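Side-chain contacts in NADP-dependent alcohol dehydrogenase (Entamoeba histolytica, PDB 2OUI), which probably catalyses the NADP-dependent, reversible oxidation of alcohols, as a zinc-dependent dehydrogenase of tetrameric build: residues P36-S39 and D40-V44; G109-S113 and N114-G118; A145-L148 and S149-T153; G179-S182 and V183-A186; L327-V330 and E331-L334. The protein carries 1 engineered substitution. One frame throughout, in Å; residues are numbered along the deposited sequence.

In the fold
Interactions 3 and 4 are buried and touch each other, Met181 of 179-182 packing on Val152 of 149-153; they rest mostly on backbone bonds and apolar contacts, with a bridging water in interaction 3. Interactions 1 and 3 share the zinc ion, held by Cys37 and Asp150, so polar metal ligands sit at one helix start and in the first turn of another. Interaction 2, a loop without regular structure, touches interaction 1 through Ser113 and Asp40 and mixes buried Trp110 and Phe112 with exposed Phe115 and partly exposed lysines. Interaction 5 lies farthest from the chain centre, about 18 Å; one side carries charged groups and a water, while Ala333 and Leu334 lean on Pro36 of interaction 1.

Interaction 1 (P36-S39 and D40-V44); sequences PCTS and DTHTV. With ZN (zinc ion), chain E; EDO (1,2-ethanediol), chain I; CAC (cacodylate ion), chain H; NO3 (nitrate ion), chain F.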
loop_
_atom_site.group_PDB
_atom_site.type_symbol
_atom_site.label_atom_id
_atom_site.label_comp_id
_atom_site.label_asym_id
_atom_site.label_seq_id
_atom_site.Cartn_x
_atom_site.Cartn_y
_atom_site.Cartn_z
ATOM N N PRO A 36 -16.893 -4.046 30.543
ATOM C CA PRO A 36 -17.809 -4.813 29.688
ATOM C C PRO A 36 -17.949 -4.197 28.297
ATOM O O PRO A 36 -17.651 -3.005 28.108
ATOM C CB PRO A 36 -19.132 -4.680 30.412
ATOM C CG PRO A 36 -19.078 -3.253 30.932
ATOM C CD PRO A 36 -17.614 -3.016 31.314
ATOM N N CYS A 37 -18.395 -5.006 27.335
ATOM C CA CYS A 37 -18.457 -4.587 25.935
ATOM C C CYS A 37 -19.819 -4.904 25.375
ATOM O O CYS A 37 -20.390 -5.925 25.693
ATOM C CB CYS A 37 -17.407 -5.347 25.107
ATOM S SG CYS A 37 -17.255 -4.656 23.424
ATOM N N THR A 38 -20.320 -4.016 24.523
ATOM C CA THR A 38 -21.523 -4.252 23.731
ATOM C C THR A 38 -21.453 -5.593 23.001
ATOM O O THR A 38 -22.460 -6.276 22.860
ATOM C CB THR A 38 -21.685 -3.104 22.700
ATOM O OG1 THR A 38 -21.667 -1.849 23.404
ATOM C CG2 THR A 38 -23.008 -3.210 21.971
ATOM N N SER A 39 -20.263 -5.987 22.558
ATOM C CA SER A 39 -20.132 -7.250 21.818
ATOM C C SER A 39 -20.694 -8.405 22.622
ATOM O O SER A 39 -21.362 -9.290 22.082
ATOM C CB SER A 39 -18.686 -7.543 21.447
ATOM O OG SER A 39 -18.183 -6.522 20.611
ATOM N N ASP A 40 -20.419 -8.418 23.925
ATOM C CA ASP A 40 -20.910 -9.517 24.748
ATOM C C ASP A 40 -22.426 -9.527 24.889
ATOM O O ASP A 40 -23.023 -10.592 25.097
ATOM C CB ASP A 40 -20.237 -9.505 26.124
ATOM C CG ASP A 40 -18.844 -10.165 26.104
ATOM O OD1 ASP A 40 -18.422 -10.727 25.055
ATOM O OD2 ASP A 40 -18.184 -10.153 27.162
ATOM N N THR A 41 -23.056 -8.356 24.766
ATOM C CA THR A 41 -24.518 -8.318 24.714
ATOM C C THR A 41 -25.055 -8.952 23.406
ATOM O O THR A 41 -26.063 -9.666 23.446
ATOM C CB THR A 41 -25.108 -6.877 24.934
ATOM O OG1 THR A 41 -24.868 -6.069 23.776
ATOM C CG2 THR A 41 -24.477 -6.205 26.148
ATOM N N HIS A 42 -24.384 -8.715 22.269
ATOM C CA HIS A 42 -24.771 -9.383 20.996
ATOM C C HIS A 42 -24.599 -10.897 21.151
ATOM O O HIS A 42 -25.485 -11.678 20.806
ATOM C CB HIS A 42 -23.926 -8.937 19.786
ATOM C CG HIS A 42 -23.902 -7.456 19.533
ATOM N ND1 HIS A 42 -24.927 -6.609 19.900
ATOM C CD2 HIS A 42 -22.988 -6.682 18.890
ATOM C CE1 HIS A 42 -24.636 -5.375 19.519
ATOM N NE2 HIS A 42 -23.458 -5.392 18.914
ATOM N N THR A 43 -23.454 -11.303 21.691
ATOM C CA THR A 43 -23.152 -12.728 21.859
ATOM C C THR A 43 -24.184 -13.427 22.740
ATOM O O THR A 43 -24.706 -14.486 22.365
ATOM C CB THR A 43 -21.707 -12.895 22.391
ATOM O OG1 THR A 43 -20.807 -12.322 21.438
ATOM C CG2 THR A 43 -21.361 -14.368 22.656
ATOM N N VAL A 44 -24.500 -12.836 23.902
ATOM C CA VAL A 44 -25.433 -13.463 24.850
ATOM C C VAL A 44 -26.903 -13.334 24.425
ATOM O O VAL A 44 -27.620 -14.338 24.326
ATOM C CB VAL A 44 -25.265 -12.920 26.310
ATOM C CG1 VAL A 44 -26.339 -13.491 27.252
ATOM C CG2 VAL A 44 -23.871 -13.208 26.846
HETATM ZN ZN ZN E . -15.439 -5.792 22.781
HETATM C C1 EDO I . -17.056 -3.582 18.656
HETATM O O1 EDO I . -17.882 -3.518 17.483
HETATM C C2 EDO I . -17.904 -3.348 19.904
HETATM O O2 EDO I . -19.216 -3.940 19.829
HETATM AS AS CAC H . -14.643 -6.646 19.787
HETATM O O1 CAC H . -14.212 -5.045 19.286
HETATM O O2 CAC H . -15.853 -6.591 21.071
HETATM C C1 CAC H . -15.560 -7.631 18.373
HETATM C C2 CAC H . -13.084 -7.626 20.462
HETATM N N NO3 F . -19.747 0.388 21.140
HETATM O O1 NO3 F . -19.727 -0.359 22.330
HETATM O O2 NO3 F . -18.869 1.436 20.971
HETATM O O3 NO3 F . -20.653 0.089 20.116
HETATM O O HOH W 1 -17.853 -7.718 28.100
#
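Cys37, whose carbonyl faces Asp40 and Thr41, is the N-cap of helix 38-46 and a ligand of the zinc ion. Its SG stands anti to the backbone N (chi1 -170°), which puts it 2.2 Å from the zinc while it accepts a nearly straight capping bond from Ser39 N at 3.4 Å (N-H...S angle 163°). One sulfur thus ties the metal to the helix start. Cys37 N donates to water 1, which passes a bond of 2.6 Å to Asp40 OD2; the same carboxylate is also held by Ser113 and Gly58. Thr38 comes next. Its OG1 bonds a nitrate ion, while CG2 lies 3.7 Å from His42 CE1, and its carbonyl O sits beneath one face of the His42 ring. Thr38 O takes two good donors, with a weak third from Thr41 N: Thr41 OG1 comes in on a lone pair at 2.6 Å, and His42 N donates at 3.2 Å. Ser39 OG lies improbably close, 2.4 Å, to cacodylate O2, a distance to be treated with caution; that O2 is a zinc ligand beside Cys37, His59 and Asp150. Ser39 O receives Thr43 N at 2.9 Å, with an N-H...O angle of 165°.

Interaction 2 (G109-S113 and N114-G118); sequences GWKFS and NFKDG
Asn114 reaches back to Trp110 across the loop, its CB sitting squarely over one face of the indole. The CB lies 3.8 Å from the centroid of the five-membered ring and only 11° off the ring normal, which defines a CH-pi contact. With CG anti to the backbone N, the Asn114 amide is carried past the ring, its plane 39° from that of the indole, and ND2 donates to Trp110 O at 2.8 Å. That acceptor lies 20° out of the amide plane, so the bond helps fix the amide's rotation without being ideally flat. Phe115 is turned differently: its ring is set across the Lys111 chain, with Lys111 CG 3.8 Å from CZ, Lys111 CA over one face, toward the rim, and Lys111 NZ near the ring plane at the edge. The ammonium itself forms a salt bridge with Asp89 and a bond to Gly108 O. Phe112 presents a ring edge, Asp117 O lying near its plane 3.3 Å from CD1. Lys116 runs extended, its CD 3.8 Å from Lys111 CB, toward His125. Behind these side chains, Lys111 O takes three backbone donors, Asn114 N, Phe115 N and Lys116 N, the last closing a pi-turn at 2.9 Å. Ser113 N answers to Lys116 O, also at 2.9 Å, beside a single bridge of Phe112 with Lys116. Trp110 stacks edge-to-face on the zinc ligand His59, and Ser113 OG bonds His59 ND1 and Asp40, consistent with a second-shell role at the zinc site for this tight turn of the GroES-like domain.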
loop_
_atom_site.group_PDB
_atom_site.type_symbol
_atom_site.label_atom_id
_atom_site.label_comp_id
_atom_site.label_asym_id
_atom_site.label_seq_id
_atom_site.Cartn_x
_atom_site.Cartn_y
_atom_site.Cartn_z
ATOM N N GLY A 109 -8.224 -14.979 16.338
ATOM C CA GLY A 109 -7.384 -14.240 17.280
ATOM C C GLY A 109 -8.185 -13.589 18.405
ATOM O O GLY A 109 -7.624 -13.196 19.434
ATOM N N TRP A 110 -9.496 -13.446 18.201
ATOM C CA TRP A 110 -10.379 -12.989 19.266
ATOM C C TRP A 110 -10.861 -14.233 20.027
ATOM O O TRP A 110 -11.813 -14.917 19.612
ATOM C CB TRP A 110 -11.550 -12.171 18.700
ATOM C CG TRP A 110 -12.613 -11.833 19.733
ATOM C CD1 TRP A 110 -12.438 -11.664 21.092
ATOM C CD2 TRP A 110 -13.999 -11.585 19.473
ATOM N NE1 TRP A 110 -13.649 -11.353 21.688
ATOM C CE2 TRP A 110 -14.623 -11.323 20.722
ATOM C CE3 TRP A 110 -14.787 -11.610 18.312
ATOM C CZ2 TRP A 110 -15.990 -11.050 20.832
ATOM C CZ3 TRP A 110 -16.138 -11.358 18.420
ATOM C CH2 TRP A 110 -16.732 -11.071 19.678
ATOM N N LYS A 111 -10.174 -14.532 21.130
ATOM C CA LYS A 111 -10.440 -15.761 21.871
ATOM C C LYS A 111 -11.386 -15.499 23.043
ATOM O O LYS A 111 -12.473 -16.134 23.145
ATOM C CB LYS A 111 -9.112 -16.397 22.341
ATOM C CG LYS A 111 -8.177 -16.679 21.153
ATOM C CD LYS A 111 -6.961 -17.531 21.542
ATOM C CE LYS A 111 -6.004 -17.649 20.299
ATOM N NZ LYS A 111 -6.610 -18.436 19.184
ATOM N N PHE A 112 -10.957 -14.593 23.926
ATOM C CA PHE A 112 -11.705 -14.220 25.135
ATOM C C PHE A 112 -13.163 -13.856 24.804
ATOM O O PHE A 112 -13.402 -12.897 24.079
ATOM C CB PHE A 112 -11.103 -12.976 25.781
ATOM C CG PHE A 112 -9.723 -13.164 26.388
ATOM C CD1 PHE A 112 -9.444 -14.222 27.247
ATOM C CD2 PHE A 112 -8.749 -12.194 26.183
ATOM C CE1 PHE A 112 -8.161 -14.358 27.853
ATOM C CE2 PHE A 112 -7.479 -12.314 26.782
ATOM C CZ PHE A 112 -7.190 -13.401 27.605
ATOM N N SER A 113 -14.115 -14.581 25.392
ATOM C CA SER A 113 -15.571 -14.360 25.215
ATOM C C SER A 113 -16.044 -14.507 23.768
ATOM O O SER A 113 -17.175 -14.149 23.452
ATOM C CB SER A 113 -16.099 -13.048 25.866
ATOM O OG SER A 113 -16.009 -11.916 25.004
ATOM N N ASN A 114 -15.179 -15.035 22.902
ATOM C CA ASN A 114 -15.623 -15.573 21.601
ATOM C C ASN A 114 -15.804 -17.098 21.709
ATOM O O ASN A 114 -16.940 -17.602 21.687
ATOM C CB ASN A 114 -14.645 -15.153 20.482
ATOM C CG ASN A 114 -15.022 -15.701 19.113
ATOM O OD1 ASN A 114 -16.091 -16.319 18.927
ATOM N ND2 ASN A 114 -14.147 -15.450 18.126
ATOM N N PHE A 115 -14.700 -17.831 21.882
ATOM C CA PHE A 115 -14.761 -19.273 22.055
ATOM C C PHE A 115 -13.887 -19.765 23.223
ATOM O O PHE A 115 -13.869 -20.959 23.508
ATOM C CB PHE A 115 -14.388 -19.998 20.752
ATOM C CG PHE A 115 -13.041 -19.591 20.196
ATOM C CD1 PHE A 115 -11.866 -20.177 20.678
ATOM C CD2 PHE A 115 -12.951 -18.629 19.196
ATOM C CE1 PHE A 115 -10.617 -19.804 20.165
ATOM C CE2 PHE A 115 -11.718 -18.255 18.694
ATOM C CZ PHE A 115 -10.550 -18.844 19.190
ATOM N N LYS A 116 -13.179 -18.836 23.878
ATOM C CA LYS A 116 -12.315 -19.134 25.038
ATOM C C LYS A 116 -12.866 -18.376 26.239
ATOM O O LYS A 116 -13.429 -17.283 26.096
ATOM C CB LYS A 116 -10.870 -18.685 24.752
ATOM C CG LYS A 116 -9.840 -18.860 25.905
ATOM C CD LYS A 116 -8.460 -18.285 25.532
ATOM C CE LYS A 116 -7.409 -18.613 26.592
ATOM N NZ LYS A 116 -6.034 -18.103 26.175
ATOM N N ASP A 117 -12.715 -18.950 27.429
ATOM C CA ASP A 117 -13.113 -18.244 28.643
ATOM C C ASP A 117 -12.395 -16.891 28.694
ATOM O O ASP A 117 -11.171 -16.799 28.482
ATOM C CB ASP A 117 -12.757 -19.047 29.881
ATOM C CG ASP A 117 -13.672 -20.250 30.108
ATOM O OD1 ASP A 117 -14.862 -20.222 29.718
ATOM O OD2 ASP A 117 -13.194 -21.232 30.709
ATOM N N GLY A 118 -13.167 -15.845 28.968
ATOM C CA GLY A 118 -12.654 -14.472 28.948
ATOM C C GLY A 118 -12.141 -14.036 30.308
ATOM O O GLY A 118 -11.747 -14.873 31.111
#

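Interaction 3 (A145-L148 and S149-T153); sequences AVML and SDMVT. With ZN (zinc ion), chain E.
Asp150, whose N passes 3.2 Å from Leu148 O at an angle too poor for a hydrogen bond, carries the one flat side-chain group, a carboxylate. It grips the zinc ion through one oxygen: OD2 is 1.9 Å from the metal, while OD1 stays 3.6 Å from it, so the binding is monodentate. CG stands anti to the backbone N (chi1 -171°), and this torsion projects the group off the helix toward Cys37 and His59, the other protein ligands. Behind it, the chain turns from a type I beta turn at Ala145-Leu148 into helix 148-161. Val152 N donates to Met147 O at 2.8 Å along an almost linear N-H...O line of 173°, five residues on, the bond of a wider pi-type turn. Water 2 bridges the turn, donating to Val146 O at 2.7 Å and accepting from Met151 N. The Leu148 and Val152 side chains run alongside each other, Leu148 CD2 4.1 Å from Val152 CG2; Val152 CG2 also rests 4.3 Å from Met147 CB. Leu148 packs on helix 298-310 and Val152 on Met181 of helix 177-188. The buried, pi-widened first turn thus presents Asp150 to the metal site of this zinc-dependent dehydrogenase.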
loop_
_atom_site.group_PDB
_atom_site.type_symbol
_atom_site.label_atom_id
_atom_site.label_comp_id
_atom_site.label_asym_id
_atom_site.label_seq_id
_atom_site.Cartn_x
_atom_site.Cartn_y
_atom_site.Cartn_z
ATOM N N ALA A 145 -5.967 2.558 31.127
ATOM C CA ALA A 145 -5.301 1.562 30.284
ATOM C C ALA A 145 -6.245 0.473 29.776
ATOM O O ALA A 145 -6.002 -0.095 28.703
ATOM C CB ALA A 145 -4.128 0.938 31.025
ATOM N N VAL A 146 -7.299 0.155 30.540
ATOM C CA VAL A 146 -8.221 -0.918 30.124
ATOM C C VAL A 146 -8.995 -0.540 28.849
ATOM O O VAL A 146 -9.511 -1.415 28.120
ATOM C CB VAL A 146 -9.163 -1.391 31.261
ATOM C CG1 VAL A 146 -10.238 -0.354 31.562
ATOM C CG2 VAL A 146 -9.760 -2.744 30.906
ATOM N N MET A 147 -9.051 0.763 28.570
ATOM C CA MET A 147 -9.657 1.246 27.315
ATOM C C MET A 147 -8.818 0.911 26.095
ATOM O O MET A 147 -9.336 0.906 24.975
ATOM C CB MET A 147 -9.875 2.763 27.371
ATOM C CG MET A 147 -10.791 3.240 28.504
ATOM S SD MET A 147 -12.481 2.621 28.398
ATOM C CE MET A 147 -12.485 1.300 29.588
ATOM N N LEU A 148 -7.529 0.649 26.301
ATOM C CA LEU A 148 -6.628 0.198 25.214
ATOM C C LEU A 148 -6.960 -1.190 24.645
ATOM O O LEU A 148 -6.746 -1.438 23.476
ATOM C CB LEU A 148 -5.158 0.228 25.681
ATOM C CG LEU A 148 -4.557 1.594 26.027
ATOM C CD1 LEU A 148 -3.239 1.448 26.769
ATOM C CD2 LEU A 148 -4.400 2.465 24.752
ATOM N N SER A 149 -7.497 -2.087 25.474
ATOM C CA SER A 149 -7.634 -3.509 25.151
ATOM C C SER A 149 -8.497 -3.741 23.923
ATOM O O SER A 149 -8.213 -4.633 23.131
ATOM C CB SER A 149 -8.315 -4.231 26.329
ATOM O OG SER A 149 -7.524 -4.094 27.500
ATOM N N ASP A 150 -9.526 -2.905 23.792
ATOM C CA ASP A 150 -10.584 -3.086 22.801
ATOM C C ASP A 150 -11.030 -1.717 22.283
ATOM O O ASP A 150 -11.053 -1.517 21.074
ATOM C CB ASP A 150 -11.733 -3.874 23.444
ATOM C CG ASP A 150 -12.813 -4.326 22.454
ATOM O OD1 ASP A 150 -12.629 -4.185 21.214
ATOM O OD2 ASP A 150 -13.864 -4.815 22.950
ATOM N N MET A 151 -11.341 -0.757 23.157
ATOM C CA MET A 151 -11.975 0.484 22.651
ATOM C C MET A 151 -11.050 1.321 21.773
ATOM O O MET A 151 -11.397 1.656 20.642
ATOM C CB MET A 151 -12.560 1.339 23.770
ATOM C CG MET A 151 -13.627 0.611 24.627
ATOM S SD MET A 151 -15.101 0.166 23.675
ATOM C CE MET A 151 -14.771 -1.516 23.146
ATOM N N VAL A 152 -9.867 1.635 22.282
ATOM C CA VAL A 152 -8.915 2.431 21.491
ATOM C C VAL A 152 -8.471 1.667 20.243
ATOM O O VAL A 152 -8.495 2.224 19.138
ATOM C CB VAL A 152 -7.699 2.800 22.281
ATOM C CG1 VAL A 152 -6.724 3.553 21.378
ATOM C CG2 VAL A 152 -8.114 3.650 23.505
ATOM N N THR A 153 -8.069 0.404 20.414
ATOM C CA THR A 153 -7.563 -0.377 19.290
ATOM C C THR A 153 -8.600 -0.622 18.194
ATOM O O THR A 153 -8.295 -0.473 17.013
ATOM C CB THR A 153 -6.834 -1.672 19.721
ATOM O OG1 THR A 153 -6.384 -2.349 18.537
ATOM C CG2 THR A 153 -7.754 -2.591 20.544
HETATM ZN ZN ZN E . -15.439 -5.792 22.781
HETATM O O HOH W 2 -11.149 -1.634 25.967
#

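Interaction 4 (G179-S182 and V183-A186); sequences GLMS and VAGA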
loop_
_atom_site.group_PDB
_atom_site.type_symbol
_atom_site.label_atom_id
_atom_site.label_comp_id
_atom_site.label_asym_id
_atom_site.label_seq_id
_atom_site.Cartn_x
_atom_site.Cartn_y
_atom_site.Cartn_z
ATOM N N GLY A 179 -16.815 4.200 18.525
ATOM C CA GLY A 179 -16.913 5.329 17.576
ATOM C C GLY A 179 -16.171 6.577 18.024
ATOM O O GLY A 179 -15.608 7.321 17.205
ATOM N N LEU A 180 -16.231 6.865 19.319
ATOM C CA LEU A 180 -15.496 8.008 19.872
ATOM C C LEU A 180 -14.010 7.818 19.624
ATOM O O LEU A 180 -13.285 8.784 19.333
ATOM C CB LEU A 180 -15.787 8.169 21.370
ATOM C CG LEU A 180 -17.189 8.656 21.767
ATOM C CD1 LEU A 180 -17.366 8.637 23.296
ATOM C CD2 LEU A 180 -17.388 10.056 21.253
ATOM N N MET A 181 -13.551 6.571 19.745
ATOM C CA MET A 181 -12.150 6.269 19.493
ATOM C C MET A 181 -11.848 6.297 18.000
ATOM O O MET A 181 -10.726 6.588 17.620
ATOM C CB MET A 181 -11.687 4.972 20.171
ATOM C CG MET A 181 -11.550 5.108 21.718
ATOM S SD MET A 181 -10.279 6.347 22.115
ATOM C CE MET A 181 -11.209 7.813 22.574
ATOM N N SER A 182 -12.868 6.049 17.164
ATOM C CA SER A 182 -12.709 6.222 15.699
ATOM C C SER A 182 -12.602 7.704 15.311
ATOM O O SER A 182 -11.884 8.048 14.365
ATOM C CB SER A 182 -13.875 5.601 14.932
ATOM O OG SER A 182 -13.833 4.179 14.998
ATOM N N VAL A 183 -13.348 8.565 16.010
ATOM C CA VAL A 183 -13.156 9.993 15.907
ATOM C C VAL A 183 -11.746 10.370 16.321
ATOM O O VAL A 183 -11.066 11.122 15.613
ATOM C CB VAL A 183 -14.222 10.798 16.713
ATOM C CG1 VAL A 183 -13.879 12.298 16.722
ATOM C CG2 VAL A 183 -15.630 10.597 16.103
ATOM N N ALA A 184 -11.315 9.893 17.485
ATOM C CA ALA A 184 -9.957 10.210 17.944
ATOM C C ALA A 184 -8.898 9.647 16.962
ATOM O O ALA A 184 -7.937 10.343 16.626
ATOM C CB ALA A 184 -9.733 9.724 19.389
ATOM N N GLY A 185 -9.112 8.427 16.473
ATOM C CA GLY A 185 -8.230 7.791 15.490
ATOM C C GLY A 185 -8.148 8.598 14.194
ATOM O O GLY A 185 -7.049 8.870 13.701
ATOM N N ALA A 186 -9.306 8.981 13.641
ATOM C CA ALA A 186 -9.347 9.814 12.437
ATOM C C ALA A 186 -8.592 11.128 12.634
ATOM O O ALA A 186 -7.863 11.560 11.751
ATOM C CB ALA A 186 -10.812 10.084 12.001
#
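Gly179 and Val183 make the first of the four backbone bonds that join 179-182 to 183-186 within helix 177-188, the crossover helix of a beta-alpha-beta unit that joins parallel strands 170-173 and 194-197. Together with Gly174 and Gly176, Gly179 fits the GxGxxG pattern of Rossmann-type nucleotide-binding domains, consistent with the dependence of the enzyme on NADP. The evidence for regular helix is uniform: Val183 N reaches Gly179 O, Ala184 N reaches Leu180 O, and Gly185 N reaches Met181 O, all within 2.7 to 2.9 Å. All three are four-residue bonds.

Side chains add few contacts within the helix. Met181 starts with CG anti to its carbonyl carbon and then bends at chi2 (-62°) and chi3 (102°); the hooked chain brings CE to 4.0 Å from Ala184 CB, an apolar touch. These two also face helix 148-161, Met181 against Val152 and Ala184 against Phe156. Val183 lies against the backbone instead: its CB is 3.4 Å from Leu180 O and its CG2 3.5 Å from Gly179 O, while the side chain packs on Val172 of strand 170-173. Ser182 touches the same Val172, and its buried OG is satisfied by a bond to Gly155 O, linking this helix to helix 148-161. The last link comes at Ser182 O, where Ala186 N donates at 2.8 Å and Ala186 CB sits 3.3 Å from the same oxygen.

Interaction 5 (L327-V330 and E331-L334); sequences LEKV and EDAL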
loop_
_atom_site.group_PDB
_atom_site.type_symbol
_atom_site.label_atom_id
_atom_site.label_comp_id
_atom_site.label_asym_id
_atom_site.label_seq_id
_atom_site.Cartn_x
_atom_site.Cartn_y
_atom_site.Cartn_z
ATOM N N LEU A 327 -14.918 -7.648 41.992
ATOM C CA LEU A 327 -15.155 -8.547 40.870
ATOM C C LEU A 327 -16.645 -8.798 40.601
ATOM O O LEU A 327 -17.054 -8.867 39.447
ATOM C CB LEU A 327 -14.417 -9.871 41.065
ATOM C CG LEU A 327 -14.522 -10.885 39.910
ATOM C CD1 LEU A 327 -14.007 -10.353 38.583
ATOM C CD2 LEU A 327 -13.781 -12.203 40.266
ATOM N N GLU A 328 -17.449 -8.901 41.659
ATOM C CA GLU A 328 -18.877 -9.175 41.520
ATOM C C GLU A 328 -19.549 -8.099 40.681
ATOM O O GLU A 328 -20.528 -8.379 39.983
ATOM C CB GLU A 328 -19.584 -9.252 42.873
ATOM C CG GLU A 328 -18.664 -9.486 44.054
ATOM C CD GLU A 328 -18.041 -8.198 44.561
ATOM O OE1 GLU A 328 -16.792 -8.161 44.695
ATOM O OE2 GLU A 328 -18.805 -7.231 44.810
ATOM N N LYS A 329 -19.014 -6.877 40.713
ATOM C CA LYS A 329 -19.662 -5.773 39.987
ATOM C C LYS A 329 -19.565 -5.833 38.463
ATOM O O LYS A 329 -20.229 -5.039 37.797
ATOM C CB LYS A 329 -19.188 -4.401 40.485
ATOM C CG LYS A 329 -19.414 -4.147 41.959
ATOM C CD LYS A 329 -20.862 -4.220 42.356
ATOM C CE LYS A 329 -20.987 -4.117 43.872
ATOM N NZ LYS A 329 -22.401 -4.205 44.301
ATOM N N VAL A 330 -18.787 -6.764 37.900
ATOM C CA VAL A 330 -18.775 -6.929 36.431
ATOM C C VAL A 330 -20.159 -7.308 35.919
ATOM O O VAL A 330 -20.518 -6.962 34.787
ATOM C CB VAL A 330 -17.686 -7.899 35.862
ATOM C CG1 VAL A 330 -16.298 -7.409 36.213
ATOM C CG2 VAL A 330 -17.888 -9.336 36.313
ATOM N N GLU A 331 -20.940 -8.003 36.746
ATOM C CA GLU A 331 -22.298 -8.332 36.331
ATOM C C GLU A 331 -23.149 -7.073 36.176
ATOM O O GLU A 331 -23.807 -6.878 35.135
ATOM C CB GLU A 331 -22.944 -9.317 37.287
ATOM C CG GLU A 331 -24.311 -9.767 36.818
ATOM C CD GLU A 331 -24.818 -10.955 37.607
ATOM O OE1 GLU A 331 -24.440 -11.094 38.793
ATOM O OE2 GLU A 331 -25.597 -11.744 37.039
ATOM N N ASP A 332 -23.103 -6.207 37.184
ATOM C CA ASP A 332 -23.762 -4.894 37.119
ATOM C C ASP A 332 -23.295 -4.098 35.909
ATOM O O ASP A 332 -24.121 -3.532 35.173
ATOM C CB ASP A 332 -23.485 -4.095 38.390
ATOM C CG ASP A 332 -23.836 -4.854 39.649
ATOM O OD1 ASP A 332 -23.244 -5.929 39.914
ATOM O OD2 ASP A 332 -24.701 -4.355 40.391
ATOM N N ALA A 333 -21.978 -4.073 35.690
ATOM C CA ALA A 333 -21.402 -3.323 34.594
ATOM C C ALA A 333 -21.874 -3.876 33.250
ATOM O O ALA A 333 -22.198 -3.109 32.337
ATOM C CB ALA A 333 -19.891 -3.335 34.666
ATOM N N LEU A 334 -21.931 -5.198 33.114
ATOM C CA LEU A 334 -22.358 -5.766 31.825
ATOM C C LEU A 334 -23.828 -5.441 31.554
ATOM O O LEU A 334 -24.201 -5.145 30.421
ATOM C CB LEU A 334 -22.121 -7.279 31.760
ATOM C CG LEU A 334 -22.541 -8.002 30.470
ATOM C CD1 LEU A 334 -21.846 -7.453 29.212
ATOM C CD2 LEU A 334 -22.310 -9.513 30.618
HETATM O O HOH W 3 -22.967 -10.069 40.733
#
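Glu328 and Glu331 meet near the start of helix 329-339, in a beta-alpha-beta unit that joins parallel strands 320-325 and 346-350. Backbone bonds come first. Glu331 N donates to Glu328 O at 3.3 Å, a three-residue link. Regular four-residue bonds then take over: Ala333 N to Lys329 O at 2.9 Å, and Leu334 N to Val330 O.

A water supplies the second kind of contact. Water 3 donates both to Glu328 O, at 3.1 Å, and to Glu331 OE1, at 2.6 Å, so the Glu331 carboxylate is bridged to the carbonyl that its own N-H already uses. CG anti to the backbone N (chi1 -175°) and an extended chain carry that carboxylate to Trp14 NE1 of strand 11-16, from which OE1 also accepts a bond.

Apolar residues form the inner side. Val330 packs on Trp14 and on Val349 of strand 346-350, Ala333 on Phe324 and Pro36, and Leu334 on Ile12 and Leu57; the helix thereby leans on both strands of its unit and on strand 11-16.

Charge comes last. Lys329 is bent at chi2 (-60°), and its chain slants across Asp332 so that Lys329 CD lies 3.8 Å from Asp332 OD1. The pair stops short of a salt bridge, and any attraction between the two charges is probably modest: Lys329 NZ remains 4.5 Å from Asp332 OD2.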